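Local structure of aldose 1-epimerase (Escherichia coli, 3NRE) at residues F49-N61 and D79-W92. The protein probably interconverts the alpha and beta anomers of aldose sugars, acting as an aldose 1-epimerase (mutarotase). Numbering follows the deposited sequence. Where two conformers were deposited one is given.
Sequences FPLVPFANRVSGN and DAHYLHGDGWLGEW
Phe49 takes Trp88 CE3 over one face of its ring, toward the rim, in an offset stack with the six-membered ring of Trp88, planes 24° apart and Phe49 CE1 3.5 Å from Trp88 CE3. Its chi1 of 58° sets CG between the backbone N and the carbonyl carbon, which brings the ring alongside the indole, while His84 CD2 meets its edge. The His84 ring takes Leu51 CD2 over a face as a CH-pi contact, and its ND1 accepts from Asn56 N at 3.0 Å, with the donor tilted from the ring plane. In return His84 N gives an almost straight 2.9 Å bond to Asn56 O, so backbone and ring of one histidine are both tied to Asn56. In this mutarotase-like, all-beta fold the strand ending at Leu51 runs into a loop that meets the long connection between strands 68-71 and 93-97; here His84 NE2, Asn56 ND2 and Arg57 NH1 hydrogen-bond di(hydroxyethyl)ether molecules that probably come from the crystallisation liquor but may mark the sugar pocket. Arg57, extended from CG to NE, grips Asp79 OD2 side-on through NE and NH2, each 2.8 Å away, with Leu83 CD1 over the guanidinium face. A leucine in its place would probably leave the buried Asp79 carboxylate without its countercharge and remove one of the donors to the bound ether. Asp79 OD1 closes an Asx turn on His81 N. Beyond it, His81 NE2 receives Gly60 N in the ring plane at 3.1 Å, and the Asn61 amide bridges two backbone groups: OD1 accepts from Tyr82 N, and ND2 donates to Ala80 O at 2.9 Å.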
ATOM      1  N   PHE A  49      -0.808   5.390   2.003  1.00 18.43           N
ATOM      2  CA  PHE A  49      -1.232   5.923   0.716  1.00 18.37           C
ATOM      3  C   PHE A  49      -1.680   4.814  -0.206  1.00 17.98           C
ATOM      4  O   PHE A  49      -1.236   3.669  -0.045  1.00 18.82           O
ATOM      5  CB  PHE A  49      -0.147   6.829   0.070  1.00 18.11           C
ATOM      6  CG  PHE A  49       1.199   6.194  -0.174  1.00 15.73           C
ATOM      7  CD1 PHE A  49       1.438   5.452  -1.313  1.00 17.38           C
ATOM      8  CD2 PHE A  49       2.309   6.482   0.668  1.00 15.50           C
ATOM      9  CE1 PHE A  49       2.660   4.976  -1.631  1.00 16.45           C
ATOM     10  CE2 PHE A  49       3.544   5.936   0.385  1.00 18.05           C
ATOM     11  CZ  PHE A  49       3.727   5.184  -0.775  1.00 18.66           C
ATOM     12  N   PRO A  50      -2.555   5.136  -1.162  1.00 16.90           N
ATOM     13  CA  PRO A  50      -3.118   4.143  -2.066  1.00 19.07           C
ATOM     14  C   PRO A  50      -2.198   3.934  -3.231  1.00 18.03           C
ATOM     15  O   PRO A  50      -1.397   4.829  -3.593  1.00 17.83           O
ATOM     16  CB  PRO A  50      -4.411   4.795  -2.543  1.00 19.29           C
ATOM     17  CG  PRO A  50      -4.093   6.275  -2.528  1.00 18.78           C
ATOM     18  CD  PRO A  50      -3.215   6.450  -1.303  1.00 17.74           C
ATOM     19  N   LEU A  51      -2.263   2.724  -3.783  1.00 18.45           N
ATOM     20  CA  LEU A  51      -1.478   2.365  -4.958  1.00 18.17           C
ATOM     21  C   LEU A  51      -2.450   2.094  -6.118  1.00 20.34           C
ATOM     22  O   LEU A  51      -3.212   1.116  -6.073  1.00 22.86           O
ATOM     23  CB  LEU A  51      -0.642   1.091  -4.624  1.00 19.54           C
ATOM     24  CG  LEU A  51       0.175   1.166  -3.304  1.00 19.35           C
ATOM     25  CD1 LEU A  51       0.861  -0.173  -2.994  1.00 18.94           C
ATOM     26  CD2 LEU A  51       1.183   2.306  -3.313  1.00 19.26           C
ATOM     27  N   VAL A  52      -2.457   2.983  -7.108  1.00 19.27           N
ATOM     28  CA  VAL A  52      -3.338   2.860  -8.286  1.00 19.99           C
ATOM     29  C   VAL A  52      -2.717   3.685  -9.409  1.00 19.11           C
ATOM     30  O   VAL A  52      -2.296   4.826  -9.192  1.00 22.23           O
ATOM     31  CB  VAL A  52      -4.768   3.363  -7.925  1.00 22.37           C
ATOM     32  CG1 VAL A  52      -4.764   4.882  -7.464  1.00 21.47           C
ATOM     33  CG2 VAL A  52      -5.676   3.201  -9.099  1.00 26.57           C
ATOM     34  N   PRO A  53      -2.612   3.133 -10.638  1.00 20.60           N
ATOM     35  CA  PRO A  53      -3.270   1.933 -11.153  1.00 23.02           C
ATOM     36  C   PRO A  53      -2.426   0.658 -11.102  1.00 24.25           C
ATOM     37  O   PRO A  53      -2.777  -0.350 -11.721  1.00 26.06           O
ATOM     38  CB  PRO A  53      -3.541   2.332 -12.603  1.00 23.85           C
ATOM     39  CG  PRO A  53      -2.328   3.128 -12.972  1.00 22.95           C
ATOM     40  CD  PRO A  53      -2.101   3.970 -11.724  1.00 21.19           C
ATOM     41  N   PHE A  54      -1.324   0.687 -10.372  1.00 22.38           N
ATOM     42  CA  PHE A  54      -0.600  -0.528  -9.960  1.00 21.68           C
ATOM     43  C   PHE A  54       0.364  -0.160  -8.881  1.00 21.55           C
ATOM     44  O   PHE A  54       0.520   1.028  -8.550  1.00 20.77           O
ATOM     45  CB  PHE A  54       0.118  -1.220 -11.131  1.00 23.14           C
ATOM     46  CG  PHE A  54       1.087  -0.353 -11.848  1.00 22.72           C
ATOM     47  CD1 PHE A  54       2.395  -0.289 -11.456  1.00 22.17           C
ATOM     48  CD2 PHE A  54       0.716   0.321 -12.991  1.00 24.78           C
ATOM     49  CE1 PHE A  54       3.302   0.487 -12.156  1.00 27.86           C
ATOM     50  CE2 PHE A  54       1.617   1.103 -13.697  1.00 24.92           C
ATOM     51  CZ  PHE A  54       2.917   1.191 -13.273  1.00 22.05           C
ATOM     52  N   ALA A  55       0.961  -1.157  -8.254  1.00 20.70           N
ATOM     53  CA  ALA A  55       1.874  -0.911  -7.150  1.00 19.60           C
ATOM     54  C   ALA A  55       3.320  -1.099  -7.594  1.00 20.31           C
ATOM     55  O   ALA A  55       3.617  -1.897  -8.513  1.00 21.37           O
ATOM     56  CB  ALA A  55       1.593  -1.872  -6.017  1.00 22.01           C
ATOM     57  N   ASN A  56       4.225  -0.395  -6.923  1.00 18.18           N
ATOM     58  CA  ASN A  56       5.663  -0.579  -7.030  1.00 18.25           C
ATOM     59  C   ASN A  56       6.149  -0.082  -8.413  1.00 21.46           C
ATOM     60  O   ASN A  56       5.626   0.902  -8.934  1.00 20.64           O
ATOM     61  CB  ASN A  56       6.111  -2.037  -6.631  1.00 21.43           C
ATOM     62  CG  ASN A  56       7.482  -2.077  -6.002  1.00 22.90           C
ATOM     63  OD1 ASN A  56       8.480  -1.961  -6.710  1.00 25.36           O
ATOM     64  ND2 ASN A  56       7.551  -2.160  -4.683  1.00 25.24           N
ATOM     65  N   ARG A  57       7.181  -0.711  -8.958  1.00 20.15           N
ATOM     66  CA  ARG A  57       7.879  -0.236 -10.140  1.00 18.43           C
ATOM     67  C   ARG A  57       7.783  -1.269 -11.262  1.00 20.15           C
ATOM     68  O   ARG A  57       7.641  -2.460 -10.969  1.00 21.14           O
ATOM     69  CB  ARG A  57       9.362  -0.132  -9.791  1.00 19.14           C
ATOM     70  CG  ARG A  57       9.682   0.817  -8.615  1.00 16.66           C
ATOM     71  CD  ARG A  57      11.091   0.751  -8.156  1.00 19.91           C
ATOM     72  NE  ARG A  57      11.319   1.711  -7.043  1.00 19.92           N
ATOM     73  CZ  ARG A  57      11.013   1.504  -5.768  1.00 20.92           C
ATOM     74  NH1 ARG A  57      10.497   0.344  -5.376  1.00 22.72           N
ATOM     75  NH2 ARG A  57      11.241   2.490  -4.888  1.00 22.75           N
ATOM     76  N   VAL A  58       7.901  -0.811 -12.515  1.00 20.25           N
ATOM     77  CA  VAL A  58       7.999  -1.700 -13.683  1.00 18.93           C
ATOM     78  C   VAL A  58       9.436  -1.540 -14.206  1.00 20.68           C
ATOM     79  O   VAL A  58       9.799  -0.460 -14.681  1.00 20.77           O
ATOM     80  CB  VAL A  58       7.036  -1.336 -14.759  1.00 20.63           C
ATOM     81  CG1 VAL A  58       7.185  -2.334 -15.958  1.00 23.36           C
ATOM     82  CG2 VAL A  58       5.556  -1.278 -14.231  1.00 23.45           C
ATOM     83  N   SER A  59      10.258  -2.582 -14.034  1.00 18.64           N
ATOM     84  CA  SER A  59      11.690  -2.424 -14.354  1.00 19.90           C
ATOM     85  C   SER A  59      11.884  -2.013 -15.783  1.00 20.96           C
ATOM     86  O   SER A  59      11.280  -2.588 -16.720  1.00 22.08           O
ATOM     87  CB  SER A  59      12.515  -3.629 -13.934  1.00 22.18           C
ATOM     88  OG  SER A  59      12.047  -4.753 -14.598  1.00 26.29           O
ATOM     89  N   GLY A  60      12.703  -0.976 -15.956  1.00 20.18           N
ATOM     90  CA  GLY A  60      12.963  -0.395 -17.264  1.00 21.14           C
ATOM     91  C   GLY A  60      11.992   0.696 -17.702  1.00 22.14           C
ATOM     92  O   GLY A  60      12.190   1.310 -18.740  1.00 21.61           O
ATOM     93  N   ASN A  61      10.961   0.935 -16.902  1.00 21.09           N
ATOM     94  CA  ASN A  61       9.910   1.930 -17.202  1.00 21.09           C
ATOM     95  C   ASN A  61       9.280   1.653 -18.568  1.00 23.64           C
ATOM     96  O   ASN A  61       8.976   2.563 -19.326  1.00 22.28           O
ATOM     97  CB  ASN A  61      10.471   3.350 -17.175  1.00 20.63           C
ATOM     98  CG  ASN A  61      10.658   3.899 -15.789  1.00 22.21           C
ATOM     99  OD1 ASN A  61       9.886   3.589 -14.871  1.00 20.96           O
ATOM    100  ND2 ASN A  61      11.665   4.769 -15.641  1.00 22.37           N
ATOM    101  N   ASP A  79      13.432   8.842  -7.509  1.00 22.37           N
ATOM    102  CA  ASP A  79      13.450   7.459  -8.057  1.00 21.54           C
ATOM    103  C   ASP A  79      13.471   7.542  -9.600  1.00 19.04           C
ATOM    104  O   ASP A  79      12.659   8.293 -10.211  1.00 20.74           O
ATOM    105  CB  ASP A  79      12.259   6.673  -7.539  1.00 20.08           C
ATOM    106  CG  ASP A  79      12.394   5.138  -7.720  1.00 23.70           C
ATOM    107  OD1 ASP A  79      13.014   4.639  -8.699  1.00 21.14           O
ATOM    108  OD2 ASP A  79      11.979   4.427  -6.783  1.00 24.17           O
ATOM    109  N   ALA A  80      14.400   6.820 -10.228  1.00 20.27           N
ATOM    110  CA  ALA A  80      14.453   6.689 -11.682  1.00 21.75           C
ATOM    111  C   ALA A  80      13.240   5.968 -12.255  1.00 20.23           C
ATOM    112  O   ALA A  80      12.858   6.186 -13.419  1.00 21.78           O
ATOM    113  CB  ALA A  80      15.751   5.983 -12.160  1.00 23.00           C
ATOM    114  N   HIS A  81      12.630   5.121 -11.443  1.00 19.13           N
ATOM    115  CA  HIS A  81      11.450   4.400 -11.896  1.00 18.16           C
ATOM    116  C   HIS A  81      10.171   5.077 -11.477  1.00 18.53           C
ATOM    117  O   HIS A  81      10.044   5.485 -10.329  1.00 17.80           O
ATOM    118  CB  HIS A  81      11.430   2.960 -11.360  1.00 17.62           C
ATOM    119  CG  HIS A  81      12.368   2.067 -12.087  1.00 18.58           C
ATOM    120  ND1 HIS A  81      13.714   2.000 -11.783  1.00 18.92           N
ATOM    121  CD2 HIS A  81      12.184   1.296 -13.186  1.00 18.83           C
ATOM    122  CE1 HIS A  81      14.305   1.206 -12.658  1.00 23.81           C
ATOM    123  NE2 HIS A  81      13.397   0.734 -13.492  1.00 20.12           N
ATOM    124  N   TYR A  82       9.244   5.131 -12.421  1.00 19.83           N
ATOM    125  CA  TYR A  82       7.845   5.409 -12.120  1.00 18.68           C
ATOM    126  C   TYR A  82       7.435   4.473 -10.999  1.00 17.22           C
ATOM    127  O   TYR A  82       7.706   3.259 -11.058  1.00 18.86           O
ATOM    128  CB  TYR A  82       7.014   5.186 -13.362  1.00 19.73           C
ATOM    129  CG  TYR A  82       5.524   5.384 -13.178  1.00 20.30           C
ATOM    130  CD1 TYR A  82       4.721   4.343 -12.767  1.00 21.77           C
ATOM    131  CD2 TYR A  82       4.924   6.581 -13.486  1.00 20.98           C
ATOM    132  CE1 TYR A  82       3.338   4.519 -12.624  1.00 22.23           C
ATOM    133  CE2 TYR A  82       3.533   6.745 -13.347  1.00 19.69           C
ATOM    134  CZ  TYR A  82       2.775   5.707 -12.943  1.00 22.99           C
ATOM    135  OH  TYR A  82       1.380   5.837 -12.860  1.00 22.82           O
ATOM    136  N   LEU A  83       6.822   5.039  -9.955  1.00 16.68           N
ATOM    137  CA  LEU A  83       6.572   4.328  -8.705  1.00 18.09           C
ATOM    138  C   LEU A  83       5.120   4.484  -8.225  1.00 17.36           C
ATOM    139  O   LEU A  83       4.648   5.592  -8.117  1.00 18.20           O
ATOM    140  CB  LEU A  83       7.572   4.903  -7.682  1.00 21.74           C
ATOM    141  CG  LEU A  83       7.503   4.443  -6.295  1.00 17.69           C
ATOM    142  CD1 LEU A  83       7.772   2.891  -6.168  1.00 21.36           C
ATOM    143  CD2 LEU A  83       8.479   5.197  -5.332  1.00 20.12           C
ATOM    144  N   HIS A  84       4.447   3.354  -7.928  1.00 18.17           N
ATOM    145  CA  HIS A  84       3.174   3.326  -7.155  1.00 18.07           C
ATOM    146  C   HIS A  84       2.023   4.045  -7.822  1.00 19.39           C
ATOM    147  O   HIS A  84       1.050   4.380  -7.137  1.00 20.84           O
ATOM    148  CB  HIS A  84       3.391   3.952  -5.774  1.00 17.95           C
ATOM    149  CG  HIS A  84       4.276   3.153  -4.882  1.00 17.20           C
ATOM    150  ND1 HIS A  84       4.310   1.776  -4.905  1.00 17.64           N
ATOM    151  CD2 HIS A  84       5.118   3.537  -3.897  1.00 18.69           C
ATOM    152  CE1 HIS A  84       5.153   1.352  -3.990  1.00 19.96           C
ATOM    153  NE2 HIS A  84       5.664   2.398  -3.359  1.00 18.71           N
ATOM    154  N   GLY A  85       2.086   4.229  -9.141  1.00 18.27           N
ATOM    155  CA  GLY A  85       0.963   4.856  -9.822  1.00 20.06           C
ATOM    156  C   GLY A  85       0.895   6.364  -9.626  1.00 17.66           C
ATOM    157  O   GLY A  85       1.887   7.006  -9.305  1.00 17.84           O
ATOM    158  N   ASP A  86      -0.309   6.932  -9.828  1.00 18.72           N
ATOM    159  CA  ASP A  86      -0.497   8.385  -9.734  1.00 17.84           C
ATOM    160  C   ASP A  86      -1.363   8.830  -8.567  1.00 17.45           C
ATOM    161  O   ASP A  86      -1.361   9.994  -8.235  1.00 19.30           O
ATOM    162  CB  ASP A  86      -1.116   8.939 -11.013  1.00 21.56           C
ATOM    163  CG  ASP A  86      -0.637   8.195 -12.249  1.00 24.84           C
ATOM    164  OD1 ASP A  86       0.569   8.372 -12.653  1.00 21.86           O
ATOM    165  OD2 ASP A  86      -1.485   7.410 -12.780  1.00 23.60           O
ATOM    166  N   GLY A  87      -2.162   7.938  -8.029  1.00 19.51           N
ATOM    167  CA  GLY A  87      -3.105   8.330  -6.997  1.00 19.59           C
ATOM    168  C   GLY A  87      -2.476   9.035  -5.812  1.00 19.50           C
ATOM    169  O   GLY A  87      -2.942  10.101  -5.361  1.00 18.99           O
ATOM    170  N   TRP A  88      -1.398   8.445  -5.319  1.00 18.41           N
ATOM    171  CA  TRP A  88      -0.690   9.004  -4.174  1.00 18.52           C
ATOM    172  C   TRP A  88      -0.127  10.411  -4.370  1.00 18.94           C
ATOM    173  O   TRP A  88       0.242  11.047  -3.387  1.00 18.67           O
ATOM    174  CB  TRP A  88       0.417   8.042  -3.693  1.00 17.05           C
ATOM    175  CG  TRP A  88       1.582   7.866  -4.657  1.00 18.44           C
ATOM    176  CD1 TRP A  88       1.530   7.622  -6.017  1.00 17.32           C
ATOM    177  CD2 TRP A  88       2.958   7.864  -4.304  1.00 16.26           C
ATOM    178  NE1 TRP A  88       2.814   7.475  -6.499  1.00 17.59           N
ATOM    179  CE2 TRP A  88       3.698   7.629  -5.475  1.00 17.36           C
ATOM    180  CE3 TRP A  88       3.637   7.987  -3.095  1.00 17.23           C
ATOM    181  CZ2 TRP A  88       5.083   7.526  -5.471  1.00 15.32           C
ATOM    182  CZ3 TRP A  88       5.013   7.902  -3.084  1.00 18.09           C
ATOM    183  CH2 TRP A  88       5.735   7.694  -4.265  1.00 18.67           C
ATOM    184  N   LEU A  89       0.013  10.875  -5.625  1.00 17.66           N
ATOM    185  CA  LEU A  89       0.552  12.158  -5.960  1.00 19.21           C
ATOM    186  C   LEU A  89      -0.518  13.190  -6.384  1.00 20.10           C
ATOM    187  O   LEU A  89      -0.194  14.347  -6.643  1.00 23.37           O
ATOM    188  CB  LEU A  89       1.564  12.022  -7.099  1.00 19.64           C
ATOM    189  CG  LEU A  89       2.715  11.055  -6.829  1.00 20.91           C
ATOM    190  CD1 LEU A  89       3.601  10.983  -8.085  1.00 19.30           C
ATOM    191  CD2 LEU A  89       3.487  11.526  -5.639  1.00 22.24           C
ATOM    192  N   GLY A  90      -1.732  12.742  -6.545  1.00 21.07           N
ATOM    193  CA  GLY A  90      -2.813  13.598  -7.103  1.00 20.94           C
ATOM    194  C   GLY A  90      -3.697  14.200  -6.041  1.00 23.88           C
ATOM    195  O   GLY A  90      -3.681  13.784  -4.861  1.00 21.83           O
ATOM    196  N   GLU A  91      -4.453  15.201  -6.428  1.00 22.17           N
ATOM    197  CA  GLU A  91      -5.411  15.795  -5.513  0.50 23.08           C
ATOM    198  C   GLU A  91      -6.797  15.179  -5.735  1.00 22.97           C
ATOM    199  O   GLU A  91      -7.306  15.164  -6.866  1.00 25.54           O
ATOM    200  CB  GLU A  91      -5.461  17.306  -5.693  0.50 26.33           C
ATOM    201  CG  GLU A  91      -4.208  18.039  -5.244  0.50 27.31           C
ATOM    202  CD  GLU A  91      -4.457  19.534  -5.169  0.50 32.25           C
ATOM    203  OE1 GLU A  91      -5.117  19.972  -4.197  0.50 25.37           O
ATOM    204  OE2 GLU A  91      -4.016  20.252  -6.095  0.50 38.09           O
ATOM    205  N   TRP A  92      -7.400  14.660  -4.666  1.00 20.75           N
ATOM    206  CA  TRP A  92      -8.673  13.948  -4.757  1.00 20.34           C
ATOM    207  C   TRP A  92      -9.801  14.888  -4.371  1.00 22.85           C
ATOM    208  O   TRP A  92      -9.559  15.957  -3.756  1.00 23.93           O
ATOM    209  CB  TRP A  92      -8.661  12.744  -3.827  1.00 19.76           C
ATOM    210  CG  TRP A  92      -7.633  11.672  -4.165  1.00 18.46           C
ATOM    211  CD1 TRP A  92      -6.275  11.839  -4.343  1.00 19.18           C
ATOM    212  CD2 TRP A  92      -7.894  10.264  -4.357  1.00 19.89           C
ATOM    213  NE1 TRP A  92      -5.690  10.625  -4.611  1.00 18.68           N
ATOM    214  CE2 TRP A  92      -6.654   9.648  -4.648  1.00 20.22           C
ATOM    215  CE3 TRP A  92      -9.048   9.462  -4.320  1.00 19.44           C
ATOM    216  CZ2 TRP A  92      -6.545   8.284  -4.872  1.00 23.15           C
ATOM    217  CZ3 TRP A  92      -8.946   8.139  -4.579  1.00 22.22           C
ATOM    218  CH2 TRP A  92      -7.674   7.539  -4.814  1.00 21.77           C
TER
HETATM  219  O   HOH W   1      -1.135   5.596  -6.146  1.00 20.09           O
HETATM  220  O   HOH W   2       8.349   1.885 -13.157  1.00 21.82           O